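Local coordinates for protein 11R-lipoxygenase (Gersemia fruticosa, PDB 3VF1) that probably inserts molecular oxygen into polyunsaturated fatty acids with a non-heme iron centre, in a manner that depends on calcium, at residues A209-L214 with N618-V623; F195-T200 with T634-E639; P171-D176 with L434-L439; L365-W370 with T602-S607. All coordinates share one frame; numbering follows the deposited sequence.

Contact 1. Residues A209-L214 with N618-V623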
loop_
_atom_site.group_PDB
_atom_site.type_symbol
_atom_site.label_atom_id
_atom_site.label_comp_id
_atom_site.label_asym_id
_atom_site.label_seq_id
_atom_site.Cartn_x
_atom_site.Cartn_y
_atom_site.Cartn_z
ATOM N N ALA A 209 -19.549 4.143 -19.348
ATOM C CA ALA A 209 -19.491 2.685 -19.322
ATOM C C ALA A 209 -19.199 2.162 -17.918
ATOM O O ALA A 209 -19.614 1.058 -17.557
ATOM C CB ALA A 209 -18.441 2.185 -20.302
ATOM N N ASP A 210 -18.484 2.957 -17.128
ATOM C CA ASP A 210 -18.141 2.568 -15.767
ATOM C C ASP A 210 -19.348 2.747 -14.852
ATOM O O ASP A 210 -19.555 1.966 -13.924
ATOM C CB ASP A 210 -16.956 3.389 -15.265
ATOM C CG ASP A 210 -15.763 3.315 -16.201
ATOM O OD1 ASP A 210 -15.002 2.327 -16.121
ATOM O OD2 ASP A 210 -15.590 4.243 -17.019
ATOM N N PHE A 211 -20.138 3.783 -15.120
ATOM C CA PHE A 211 -21.425 3.952 -14.458
ATOM C C PHE A 211 -22.313 2.761 -14.786
ATOM O O PHE A 211 -23.018 2.235 -13.925
ATOM C CB PHE A 211 -22.116 5.227 -14.940
ATOM C CG PHE A 211 -21.728 6.465 -14.183
ATOM C CD1 PHE A 211 -20.402 6.840 -14.058
ATOM C CD2 PHE A 211 -22.700 7.269 -13.615
ATOM C CE1 PHE A 211 -20.056 7.986 -13.367
ATOM C CE2 PHE A 211 -22.358 8.415 -12.926
ATOM C CZ PHE A 211 -21.035 8.773 -12.802
ATOM N N ALA A 212 -22.268 2.344 -16.047
ATOM C CA ALA A 212 -23.121 1.274 -16.544
ATOM C C ALA A 212 -22.735 -0.078 -15.951
ATOM O O ALA A 212 -23.593 -0.939 -15.756
ATOM C CB ALA A 212 -23.054 1.224 -18.055
ATOM N N ASN A 213 -21.449 -0.266 -15.670
ATOM C CA ASN A 213 -20.985 -1.508 -15.060
ATOM C C ASN A 213 -21.603 -1.721 -13.682
ATOM O O ASN A 213 -21.782 -2.856 -13.242
ATOM C CB ASN A 213 -19.458 -1.526 -14.957
ATOM C CG ASN A 213 -18.786 -1.770 -16.298
ATOM O OD1 ASN A 213 -19.388 -2.335 -17.213
ATOM N ND2 ASN A 213 -17.531 -1.349 -16.416
ATOM N N LEU A 214 -21.929 -0.624 -13.006
ATOM C CA LEU A 214 -22.549 -0.690 -11.687
ATOM C C LEU A 214 -24.072 -0.628 -11.782
ATOM O O LEU A 214 -24.768 -0.714 -10.771
ATOM C CB LEU A 214 -22.043 0.454 -10.808
ATOM C CG LEU A 214 -20.531 0.515 -10.591
ATOM C CD1 LEU A 214 -20.167 1.721 -9.742
ATOM C CD2 LEU A 214 -20.024 -0.770 -9.949
ATOM N N ASN A 618 -23.734 15.559 -5.202
ATOM C CA ASN A 618 -24.888 15.312 -6.056
ATOM C C ASN A 618 -24.833 13.883 -6.586
ATOM O O ASN A 618 -23.938 13.121 -6.232
ATOM C CB ASN A 618 -24.953 16.331 -7.200
ATOM C CG ASN A 618 -23.748 16.265 -8.119
ATOM O OD1 ASN A 618 -23.227 15.189 -8.405
ATOM N ND2 ASN A 618 -23.302 17.422 -8.588
ATOM N N LYS A 619 -25.790 13.517 -7.432
ATOM C CA LYS A 619 -25.911 12.135 -7.879
ATOM C C LYS A 619 -24.706 11.671 -8.698
ATOM O O LYS A 619 -24.135 10.618 -8.419
ATOM C CB LYS A 619 -27.211 11.942 -8.664
ATOM C CG LYS A 619 -28.454 12.213 -7.829
ATOM C CD LYS A 619 -29.707 11.626 -8.454
ATOM C CE LYS A 619 -30.921 11.864 -7.571
ATOM N NZ LYS A 619 -32.148 11.229 -8.125
ATOM N N HIS A 620 -24.317 12.453 -9.698
ATOM C CA HIS A 620 -23.175 12.096 -10.535
ATOM C C HIS A 620 -21.900 11.958 -9.710
ATOM O O HIS A 620 -21.121 11.025 -9.906
ATOM C CB HIS A 620 -22.962 13.138 -11.632
ATOM C CG HIS A 620 -21.713 12.924 -12.430
ATOM N ND1 HIS A 620 -21.653 12.061 -13.503
ATOM C CD2 HIS A 620 -20.473 13.458 -12.307
ATOM C CE1 HIS A 620 -20.433 12.075 -14.011
ATOM N NE2 HIS A 620 -19.698 12.914 -13.302
ATOM N N GLN A 621 -21.693 12.892 -8.787
ATOM C CA GLN A 621 -20.489 12.907 -7.962
ATOM C C GLN A 621 -20.425 11.680 -7.061
ATOM O O GLN A 621 -19.360 11.085 -6.881
ATOM C CB GLN A 621 -20.443 14.176 -7.108
ATOM C CG GLN A 621 -20.219 15.456 -7.897
ATOM C CD GLN A 621 -20.432 16.700 -7.055
ATOM O OE1 GLN A 621 -21.143 16.665 -6.049
ATOM N NE2 GLN A 621 -19.812 17.804 -7.458
ATOM N N ALA A 622 -21.570 11.302 -6.498
ATOM C CA ALA A 622 -21.631 10.178 -5.573
ATOM C C ALA A 622 -21.340 8.861 -6.287
ATOM O O ALA A 622 -20.655 7.993 -5.748
ATOM C CB ALA A 622 -22.987 10.127 -4.894
ATOM N N VAL A 623 -21.861 8.712 -7.500
ATOM C CA VAL A 623 -21.609 7.510 -8.289
ATOM C C VAL A 623 -20.131 7.427 -8.658
ATOM O O VAL A 623 -19.540 6.347 -8.655
ATOM C CB VAL A 623 -22.446 7.485 -9.582
ATOM C CG1 VAL A 623 -22.073 6.281 -10.435
ATOM C CG2 VAL A 623 -23.931 7.464 -9.257
#
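The helical body of this lipoxygenase offers a compact case of aromatic packing between helices, where Phe211 of helix 208-213 pushes its ring against Val623 and His620 at the start of helix 619-632. With CG anti to the carbonyl carbon (chi1 -87°), the ring of Phe211 reaches across. Over one of its faces sits the CG1 methyl of Val623, 3.4 Å from the centroid of the Phe211 ring and displaced toward the rim, a CH-pi contact. Val623 CB closes in behind this methyl, 3.5 Å from Phe211 CE2.

The imidazole of His620 comes in at the far end of the phenyl ring, with ND1 3.4 Å from Phe211 CZ. The two planes are near parallel, 22° apart, but slid so far that the rings barely overlap. Phe220 meets both rings edge-to-face and completes an aromatic cluster. An alanine in place of Phe211 removes this ring and would probably leave a gap under Val623 CG1 and the His620 imidazole freer to turn. Helix 619-632 itself starts with a capping box, in which Gln621 N donates to Asn618 OD1 (2.8 Å) and Asn618 N to Gln621 OE1 (2.9 Å). With no polar bond between side chains across the interface, the attraction is probably mainly dispersion and CH-pi, and the fit likely depends on shape more than on charge.

Contact 2. Residues F195-T200 with T634-E639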
loop_
_atom_site.group_PDB
_atom_site.type_symbol
_atom_site.label_atom_id
_atom_site.label_comp_id
_atom_site.label_asym_id
_atom_site.label_seq_id
_atom_site.Cartn_x
_atom_site.Cartn_y
_atom_site.Cartn_z
ATOM N N PHE A 195 1.857 -4.325 -15.156
ATOM C CA PHE A 195 0.643 -4.924 -14.622
ATOM C C PHE A 195 0.539 -6.375 -15.072
ATOM O O PHE A 195 0.773 -6.690 -16.236
ATOM C CB PHE A 195 -0.588 -4.146 -15.095
ATOM C CG PHE A 195 -0.754 -2.805 -14.435
ATOM C CD1 PHE A 195 -0.606 -2.663 -13.063
ATOM C CD2 PHE A 195 -1.061 -1.685 -15.189
ATOM C CE1 PHE A 195 -0.761 -1.431 -12.460
ATOM C CE2 PHE A 195 -1.216 -0.450 -14.590
ATOM C CZ PHE A 195 -1.065 -0.322 -13.225
ATOM N N THR A 196 0.188 -7.256 -14.141
ATOM C CA THR A 196 0.011 -8.668 -14.457
ATOM C C THR A 196 -1.372 -8.922 -15.050
ATOM O O THR A 196 -1.709 -10.051 -15.403
ATOM C CB THR A 196 0.199 -9.547 -13.210
ATOM O OG1 THR A 196 -0.722 -9.144 -12.191
ATOM C CG2 THR A 196 1.622 -9.424 -12.683
ATOM N N ASP A 197 -2.171 -7.864 -15.154
ATOM C CA ASP A 197 -3.489 -7.951 -15.771
ATOM C C ASP A 197 -3.734 -6.693 -16.595
ATOM O O ASP A 197 -3.610 -5.576 -16.092
ATOM C CB ASP A 197 -4.569 -8.111 -14.701
ATOM C CG ASP A 197 -5.921 -8.471 -15.286
ATOM O OD1 ASP A 197 -6.302 -7.882 -16.321
ATOM O OD2 ASP A 197 -6.600 -9.350 -14.713
ATOM N N GLU A 198 -4.082 -6.879 -17.864
ATOM C CA GLU A 198 -4.203 -5.761 -18.795
ATOM C C GLU A 198 -5.400 -4.865 -18.481
ATOM O O GLU A 198 -5.420 -3.692 -18.855
ATOM C CB GLU A 198 -4.304 -6.283 -20.231
ATOM C CG GLU A 198 -4.243 -5.198 -21.296
ATOM C CD GLU A 198 -2.918 -4.455 -21.300
ATOM O OE1 GLU A 198 -2.790 -3.469 -22.060
ATOM O OE2 GLU A 198 -2.004 -4.854 -20.547
ATOM N N ALA A 199 -6.394 -5.417 -17.794
ATOM C CA ALA A 199 -7.593 -4.662 -17.449
ATOM C C ALA A 199 -7.283 -3.553 -16.447
ATOM O O ALA A 199 -7.988 -2.545 -16.388
ATOM C CB ALA A 199 -8.655 -5.594 -16.888
ATOM N N THR A 200 -6.227 -3.745 -15.663
ATOM C CA THR A 200 -5.866 -2.805 -14.605
ATOM C C THR A 200 -5.638 -1.390 -15.133
ATOM O O THR A 200 -6.048 -0.411 -14.509
ATOM C CB THR A 200 -4.588 -3.258 -13.875
ATOM O OG1 THR A 200 -4.753 -4.600 -13.399
ATOM C CG2 THR A 200 -4.286 -2.339 -12.702
ATOM N N THR A 634 -10.097 -3.528 -5.845
ATOM C CA THR A 634 -10.058 -4.671 -6.750
ATOM C C THR A 634 -9.034 -5.705 -6.292
ATOM O O THR A 634 -7.852 -5.396 -6.138
ATOM C CB THR A 634 -9.700 -4.241 -8.187
ATOM O OG1 THR A 634 -10.716 -3.371 -8.701
ATOM C CG2 THR A 634 -9.577 -5.456 -9.097
ATOM N N ILE A 635 -9.500 -6.931 -6.077
ATOM C CA ILE A 635 -8.620 -8.047 -5.749
ATOM C C ILE A 635 -8.757 -9.144 -6.799
ATOM O O ILE A 635 -9.805 -9.779 -6.912
ATOM C CB ILE A 635 -8.939 -8.640 -4.364
ATOM C CG1 ILE A 635 -8.535 -7.660 -3.261
ATOM C CG2 ILE A 635 -8.214 -9.966 -4.176
ATOM C CD1 ILE A 635 -8.869 -8.138 -1.862
ATOM N N TYR A 636 -7.694 -9.363 -7.565
ATOM C CA TYR A 636 -7.707 -10.384 -8.603
ATOM C C TYR A 636 -7.552 -11.777 -7.997
ATOM O O TYR A 636 -6.952 -11.931 -6.934
ATOM C CB TYR A 636 -6.600 -10.117 -9.622
ATOM C CG TYR A 636 -6.811 -8.842 -10.405
ATOM C CD1 TYR A 636 -7.782 -8.768 -11.395
ATOM C CD2 TYR A 636 -6.045 -7.711 -10.151
ATOM C CE1 TYR A 636 -7.984 -7.606 -12.114
ATOM C CE2 TYR A 636 -6.239 -6.542 -10.866
ATOM C CZ TYR A 636 -7.211 -6.496 -11.846
ATOM O OH TYR A 636 -7.416 -5.339 -12.563
ATOM N N PRO A 637 -8.100 -12.800 -8.673
ATOM C CA PRO A 637 -8.060 -14.178 -8.165
ATOM C C PRO A 637 -6.639 -14.706 -7.970
ATOM O O PRO A 637 -6.442 -15.677 -7.242
ATOM C CB PRO A 637 -8.773 -14.978 -9.262
ATOM C CG PRO A 637 -9.601 -13.983 -9.994
ATOM C CD PRO A 637 -8.823 -12.709 -9.953
ATOM N N THR A 638 -5.668 -14.071 -8.617
ATOM C CA THR A 638 -4.281 -14.517 -8.547
ATOM C C THR A 638 -3.552 -13.933 -7.339
ATOM O O THR A 638 -2.485 -14.415 -6.963
ATOM C CB THR A 638 -3.503 -14.112 -9.812
ATOM O OG1 THR A 638 -3.339 -12.688 -9.840
ATOM C CG2 THR A 638 -4.240 -14.564 -11.065
ATOM N N GLU A 639 -4.129 -12.896 -6.737
ATOM C CA GLU A 639 -3.486 -12.188 -5.634
ATOM C C GLU A 639 -2.927 -13.152 -4.592
ATOM O O GLU A 639 -3.559 -14.156 -4.256
ATOM C CB GLU A 639 -4.470 -11.229 -4.960
ATOM C CG GLU A 639 -3.942 -9.814 -4.797
ATOM C CD GLU A 639 -3.868 -9.064 -6.116
ATOM O OE1 GLU A 639 -4.929 -8.622 -6.610
ATOM O OE2 GLU A 639 -2.752 -8.920 -6.659
#
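Two irregular backbone segments run past each other here, Asp197 and Tyr636 bringing their CA atoms to 8.7 Å, while a type I turn from Tyr636 to Glu639 folds the second segment back on itself. Side chains bridge the distance. The phenol of Tyr636 extends to Thr200, and its OH lies 2.9 Å from Thr200 OG1 in a hydrogen bond that either hydroxyl could donate.

Asp197 leans over one face of the Tyr636 ring, CG anti to the backbone N (chi1 -169°) bringing the carboxylate up to it, with CB above the rim and OD2 3.4 Å from Tyr636 CE1; carboxylate and ring planes differ by 28°. Thr634 CG2 lies over the opposite face, so the ring is sandwiched. An Asx turn limits the rotation of the carboxylate, since Asp197 OD1 accepts from Ala199 N at 2.9 Å. At the root of the tyrosine, Tyr636 N donates to Glu639 OE1 at 3.0 Å, tying the turn to its own last side chain.

The side chain of Thr200 is about 5 Å from that of the iron ligand Ile698. The contact joins the loop between helices 148-164 and 208-213 to the loop between helices 619-632 and 653-676, and Phe195 packs on Ala430 and Leu434 of helix 428-438.

Contact 3. Residues P171-D176 with L434-L439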
loop_
_atom_site.group_PDB
_atom_site.type_symbol
_atom_site.label_atom_id
_atom_site.label_comp_id
_atom_site.label_asym_id
_atom_site.label_seq_id
_atom_site.Cartn_x
_atom_site.Cartn_y
_atom_site.Cartn_z
ATOM N N PRO A 171 8.359 16.938 -13.948
ATOM C CA PRO A 171 8.269 18.196 -13.195
ATOM C C PRO A 171 7.048 18.281 -12.282
ATOM O O PRO A 171 7.094 18.980 -11.269
ATOM C CB PRO A 171 8.189 19.265 -14.295
ATOM C CG PRO A 171 7.777 18.536 -15.529
ATOM C CD PRO A 171 8.361 17.166 -15.402
ATOM N N ARG A 172 5.977 17.579 -12.632
ATOM C CA ARG A 172 4.766 17.593 -11.822
ATOM C C ARG A 172 5.021 17.079 -10.406
ATOM O O ARG A 172 4.324 17.466 -9.470
ATOM C CB ARG A 172 3.672 16.744 -12.476
ATOM C CG ARG A 172 3.112 17.317 -13.766
ATOM C CD ARG A 172 1.983 16.452 -14.312
ATOM N NE ARG A 172 2.435 15.094 -14.609
ATOM C CZ ARG A 172 1.639 14.107 -15.007
ATOM N NH1 ARG A 172 0.336 14.309 -15.160
ATOM N NH2 ARG A 172 2.147 12.908 -15.253
ATOM N N TYR A 173 6.024 16.217 -10.249
ATOM C CA TYR A 173 6.206 15.493 -8.992
ATOM C C TYR A 173 7.622 15.536 -8.414
ATOM O O TYR A 173 7.954 14.735 -7.540
ATOM C CB TYR A 173 5.794 14.034 -9.187
ATOM C CG TYR A 173 4.402 13.875 -9.750
ATOM C CD1 TYR A 173 3.286 14.197 -8.987
ATOM C CD2 TYR A 173 4.200 13.404 -11.042
ATOM C CE1 TYR A 173 2.010 14.058 -9.493
ATOM C CE2 TYR A 173 2.924 13.261 -11.559
ATOM C CZ TYR A 173 1.834 13.589 -10.779
ATOM O OH TYR A 173 0.563 13.453 -11.285
ATOM N N VAL A 174 8.455 16.460 -8.882
ATOM C CA VAL A 174 9.834 16.537 -8.394
ATOM C C VAL A 174 9.970 17.327 -7.095
ATOM O O VAL A 174 10.994 17.234 -6.419
ATOM C CB VAL A 174 10.802 17.157 -9.436
ATOM C CG1 VAL A 174 10.985 16.225 -10.623
ATOM C CG2 VAL A 174 10.328 18.539 -9.879
ATOM N N GLN A 175 8.945 18.095 -6.739
ATOM C CA GLN A 175 9.040 19.000 -5.598
ATOM C C GLN A 175 8.260 18.505 -4.378
ATOM O O GLN A 175 7.070 18.206 -4.467
ATOM C CB GLN A 175 8.559 20.394 -5.999
ATOM C CG GLN A 175 9.398 21.527 -5.427
ATOM C CD GLN A 175 9.251 22.818 -6.213
ATOM O OE1 GLN A 175 8.767 22.817 -7.346
ATOM N NE2 GLN A 175 9.671 23.927 -5.615
ATOM N N ASP A 176 8.951 18.425 -3.244
ATOM C CA ASP A 176 8.339 18.055 -1.969
ATOM C C ASP A 176 7.593 16.724 -2.031
ATOM O O ASP A 176 6.491 16.595 -1.501
ATOM C CB ASP A 176 7.397 19.164 -1.492
ATOM C CG ASP A 176 8.138 20.421 -1.085
ATOM O OD1 ASP A 176 9.295 20.305 -0.635
ATOM O OD2 ASP A 176 7.566 21.523 -1.213
ATOM N N LEU A 434 0.529 4.734 -13.145
ATOM C CA LEU A 434 -0.852 4.966 -13.538
ATOM C C LEU A 434 -1.452 6.072 -12.676
ATOM O O LEU A 434 -2.145 6.958 -13.177
ATOM C CB LEU A 434 -1.674 3.686 -13.386
ATOM C CG LEU A 434 -3.142 3.774 -13.809
ATOM C CD1 LEU A 434 -3.257 3.925 -15.318
ATOM C CD2 LEU A 434 -3.913 2.558 -13.326
ATOM N N GLY A 435 -1.176 6.014 -11.377
ATOM C CA GLY A 435 -1.671 7.008 -10.443
ATOM C C GLY A 435 -1.229 8.411 -10.812
ATOM O O GLY A 435 -2.003 9.364 -10.722
ATOM N N ARG A 436 0.023 8.539 -11.236
ATOM C CA ARG A 436 0.568 9.839 -11.608
ATOM C C ARG A 436 -0.132 10.434 -12.829
ATOM O O ARG A 436 0.032 11.616 -13.127
ATOM C CB ARG A 436 2.074 9.736 -11.864
ATOM C CG ARG A 436 2.920 9.883 -10.610
ATOM C CD ARG A 436 4.407 9.879 -10.929
ATOM N NE ARG A 436 4.909 8.536 -11.207
ATOM C CZ ARG A 436 5.301 7.670 -10.274
ATOM N NH1 ARG A 436 5.251 7.992 -8.987
ATOM N NH2 ARG A 436 5.744 6.473 -10.630
ATOM N N ASN A 437 -0.912 9.619 -13.531
ATOM C CA ASN A 437 -1.635 10.088 -14.709
ATOM C C ASN A 437 -3.153 10.131 -14.526
ATOM O O ASN A 437 -3.816 11.010 -15.071
ATOM C CB ASN A 437 -1.295 9.213 -15.919
ATOM C CG ASN A 437 0.172 9.288 -16.303
ATOM O OD1 ASN A 437 0.828 10.309 -16.101
ATOM N ND2 ASN A 437 0.692 8.202 -16.862
ATOM N N ASP A 438 -3.699 9.189 -13.761
ATOM C CA ASP A 438 -5.149 9.004 -13.703
ATOM C C ASP A 438 -5.770 9.184 -12.313
ATOM O O ASP A 438 -6.991 9.148 -12.172
ATOM C CB ASP A 438 -5.510 7.618 -14.244
ATOM C CG ASP A 438 -5.236 7.482 -15.730
ATOM O OD1 ASP A 438 -4.441 8.282 -16.270
ATOM O OD2 ASP A 438 -5.815 6.572 -16.361
ATOM N N LEU A 439 -4.941 9.379 -11.292
ATOM C CA LEU A 439 -5.449 9.547 -9.933
ATOM C C LEU A 439 -5.110 10.918 -9.364
ATOM O O LEU A 439 -5.994 11.675 -8.963
ATOM C CB LEU A 439 -4.873 8.471 -9.011
ATOM C CG LEU A 439 -5.386 7.043 -9.188
ATOM C CD1 LEU A 439 -4.617 6.097 -8.274
ATOM C CD2 LEU A 439 -6.879 6.960 -8.908
#
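The Tyr173 ring is held between two arginine side chains, with Arg172 CB over one face and Arg436 CG 3.5 Å above the other, while the guanidinium of Arg172 has Tyr173 OH over the centre of one of its faces, Arg436 O over that same face and Asn437 OD1 at its edge. These layers close the C-terminal end of helix 428-438, where a loop that follows helix 148-164 lends side-chain donors to the last turn.

Arg436 lays its aliphatic part obliquely along the phenol, with CB 3.6 Å from Tyr173 CE2 and CD 3.5 Å from Tyr173 CD2. The ring thereby packs on methylene groups, while the charged end of Arg436 continues inward to a salt bridge with Glu401 of helix 369-410, the helix that also carries the iron ligands His392 and His397. Tyr173 OH donates to Arg436 O at 2.7 Å, coming in at 122° to the C=O bond and tilted from the carbonyl plane. A phenylalanine in place of Tyr173 lacks the hydroxyl and would probably leave that helix-end carbonyl without this donor, and the ring less firmly fixed.

The Arg172 chain bends at its third torsion (chi3 -60°), which swings the guanidinium round to Arg436 O, at an angle poor for a hydrogen bond. Asp170 forms a salt bridge with Arg172 NH2 and probably offsets the charge of the loop arginine. That same NH2 donates to Asn437 OD1 at 3.0 Å, with the oxygen in the guanidinium plane and the donor nearly in line with the amide C=O, at 171°.

Contact 4. Residues L365-W370 with T602-S607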
loop_
_atom_site.group_PDB
_atom_site.type_symbol
_atom_site.label_atom_id
_atom_site.label_comp_id
_atom_site.label_asym_id
_atom_site.label_seq_id
_atom_site.Cartn_x
_atom_site.Cartn_y
_atom_site.Cartn_z
ATOM N N LEU A 365 -25.100 18.648 23.096
ATOM C CA LEU A 365 -25.777 19.146 24.289
ATOM C C LEU A 365 -26.450 20.506 24.084
ATOM O O LEU A 365 -27.554 20.734 24.581
ATOM C CB LEU A 365 -24.766 19.254 25.431
ATOM C CG LEU A 365 -25.322 19.433 26.841
ATOM C CD1 LEU A 365 -26.051 18.178 27.289
ATOM C CD2 LEU A 365 -24.196 19.778 27.805
ATOM N N LYS A 366 -25.791 21.401 23.352
ATOM C CA LYS A 366 -26.241 22.786 23.238
ATOM C C LYS A 366 -26.850 23.101 21.874
ATOM O O LYS A 366 -27.514 24.124 21.707
ATOM C CB LYS A 366 -25.070 23.744 23.486
ATOM C CG LYS A 366 -24.494 23.687 24.892
ATOM C CD LYS A 366 -25.526 24.081 25.935
ATOM C CE LYS A 366 -24.931 24.086 27.332
ATOM N NZ LYS A 366 -25.956 24.377 28.371
ATOM N N ASP A 367 -26.622 22.229 20.898
ATOM C CA ASP A 367 -27.085 22.480 19.537
ATOM C C ASP A 367 -28.224 21.552 19.142
ATOM O O ASP A 367 -28.450 20.518 19.772
ATOM C CB ASP A 367 -25.932 22.332 18.545
ATOM C CG ASP A 367 -24.904 23.436 18.682
ATOM O OD1 ASP A 367 -25.069 24.485 18.027
ATOM O OD2 ASP A 367 -23.932 23.260 19.444
ATOM N N THR A 368 -28.935 21.929 18.085
ATOM C CA THR A 368 -30.036 21.121 17.584
ATOM C C THR A 368 -29.477 19.829 17.008
ATOM O O THR A 368 -28.277 19.720 16.752
ATOM C CB THR A 368 -30.830 21.857 16.490
ATOM O OG1 THR A 368 -30.010 22.029 15.329
ATOM C CG2 THR A 368 -31.304 23.220 16.986
ATOM N N GLU A 369 -30.349 18.849 16.806
ATOM C CA GLU A 369 -29.926 17.543 16.323
ATOM C C GLU A 369 -29.446 17.615 14.876
ATOM O O GLU A 369 -28.458 16.979 14.513
ATOM C CB GLU A 369 -31.066 16.533 16.471
ATOM C CG GLU A 369 -31.502 16.336 17.914
ATOM C CD GLU A 369 -32.583 15.290 18.064
ATOM O OE1 GLU A 369 -33.009 14.718 17.038
ATOM O OE2 GLU A 369 -33.003 15.037 19.213
ATOM N N TRP A 370 -30.138 18.397 14.054
ATOM C CA TRP A 370 -29.735 18.571 12.663
ATOM C C TRP A 370 -28.414 19.328 12.565
ATOM O O TRP A 370 -27.571 19.006 11.732
ATOM C CB TRP A 370 -30.824 19.294 11.867
ATOM C CG TRP A 370 -31.951 18.396 11.450
ATOM C CD1 TRP A 370 -33.264 18.505 11.806
ATOM C CD2 TRP A 370 -31.861 17.242 10.604
ATOM N NE1 TRP A 370 -33.995 17.495 11.230
ATOM C CE2 TRP A 370 -33.158 16.707 10.488
ATOM C CE3 TRP A 370 -30.807 16.613 9.933
ATOM C CZ2 TRP A 370 -33.430 15.571 9.727
ATOM C CZ3 TRP A 370 -31.080 15.487 9.178
ATOM C CH2 TRP A 370 -32.382 14.978 9.081
ATOM N N THR A 602 -23.001 29.394 9.139
ATOM C CA THR A 602 -22.405 30.475 9.913
ATOM C C THR A 602 -23.230 30.779 11.162
ATOM O O THR A 602 -22.783 31.510 12.044
ATOM C CB THR A 602 -22.280 31.760 9.074
ATOM O OG1 THR A 602 -23.553 32.089 8.504
ATOM C CG2 THR A 602 -21.259 31.578 7.960
ATOM N N GLU A 603 -24.430 30.210 11.231
ATOM C CA GLU A 603 -25.327 30.445 12.354
ATOM C C GLU A 603 -25.929 29.141 12.865
ATOM O O GLU A 603 -25.919 28.125 12.171
ATOM C CB GLU A 603 -26.454 31.393 11.941
ATOM C CG GLU A 603 -26.002 32.809 11.629
ATOM C CD GLU A 603 -27.154 33.709 11.221
ATOM O OE1 GLU A 603 -27.978 33.279 10.386
ATOM O OE2 GLU A 603 -27.240 34.842 11.741
ATOM N N LYS A 604 -26.459 29.183 14.083
ATOM C CA LYS A 604 -27.137 28.032 14.664
ATOM C C LYS A 604 -28.571 27.947 14.150
ATOM O O LYS A 604 -29.125 28.932 13.666
ATOM C CB LYS A 604 -27.157 28.140 16.191
ATOM C CG LYS A 604 -25.796 28.344 16.839
ATOM C CD LYS A 604 -24.883 27.156 16.624
ATOM C CE LYS A 604 -23.702 27.191 17.588
ATOM N NZ LYS A 604 -24.064 26.843 18.990
ATOM N N GLY A 605 -29.164 26.762 14.258
ATOM C CA GLY A 605 -30.574 26.573 13.963
ATOM C C GLY A 605 -30.958 26.611 12.494
ATOM O O GLY A 605 -32.144 26.556 12.165
ATOM N N LYS A 606 -29.973 26.695 11.607
ATOM C CA LYS A 606 -30.256 26.800 10.177
ATOM C C LYS A 606 -30.314 25.438 9.487
ATOM O O LYS A 606 -30.799 25.333 8.359
ATOM C CB LYS A 606 -29.204 27.673 9.488
ATOM C CG LYS A 606 -29.129 29.100 10.015
ATOM C CD LYS A 606 -30.469 29.810 9.886
ATOM C CE LYS A 606 -30.372 31.267 10.302
ATOM N NZ LYS A 606 -31.697 31.947 10.265
ATOM N N SER A 607 -29.829 24.398 10.160
ATOM C CA SER A 607 -29.700 23.086 9.529
ATOM C C SER A 607 -30.990 22.272 9.546
ATOM O O SER A 607 -31.758 22.301 10.509
ATOM C CB SER A 607 -28.587 22.276 10.196
ATOM O OG SER A 607 -27.341 22.946 10.102
HETATM O O HOH W 1 -31.308 22.983 12.973
#
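Asp367 and Lys604 meet with their side chains at about a right angle, the lysine bringing its ammonium up to one oxygen of the carboxylate. Lys604 NZ lies 2.7 Å from Asp367 OD1 in a hydrogen-bonded salt bridge, approaching on the syn side and 24° out of the carboxylate plane. Two bends in the lysine chain, at chi2 (-64°) and chi4 (74°), fold it into a compact curve that brings the ammonium to Asp367. The grip is one-sided, for Lys604 NZ is 3.6 Å from Asp367 OD2, and that second oxygen is taken by Thr363 N. Lys604 also makes a cation-pi contact with Trp362, so its charge probably has both an anion and an aromatic ring to settle against.

The pair stands just ahead of helix 369-410, the long helix that bears the iron ligands His392 and His397 well beyond this end. Thr368 is its N-cap, with OG1 accepting from Asp371 N. Asp371 in turn binds the opposite segment, its carboxylate oxygens accepting from Gly605 N and Ser607 N.

In the first turn, Trp370 starts toward Ser607 and then turns its indole off to His609, so the nearest part of its side chain is CB, 3.4 Å from Ser607 O. The methylene of Ser607 lies nearest the Trp370 carbonyl, with CB 3.8 Å from Trp370 O. One water bridges the segments, 2.9 Å from Thr368 OG1 and donating to Ser607 O at 2.6 Å.

Along the chain the first segments of contacts 3, 2 and 1 follow one another before contact 4 opens, and contacts 4, 1 and 2 close in nested order, while contact 3 crosses all three. Contacts 2 and 3 touch through Leu434 CD2, which packs on Phe195 and Thr200, although their centres lie about 23 Å apart. Helix 619-632 links contact 1, at its start, with contact 2, just past its end; the centres are about 22 Å apart. Contact 4 is remote, its centre about 48 Å from that of contact 2, at the start of helix 369-410. All four join sequence-distant parts of the chain; only contacts 2 and 3 lie near the iron, while 1 and 4 are away from it.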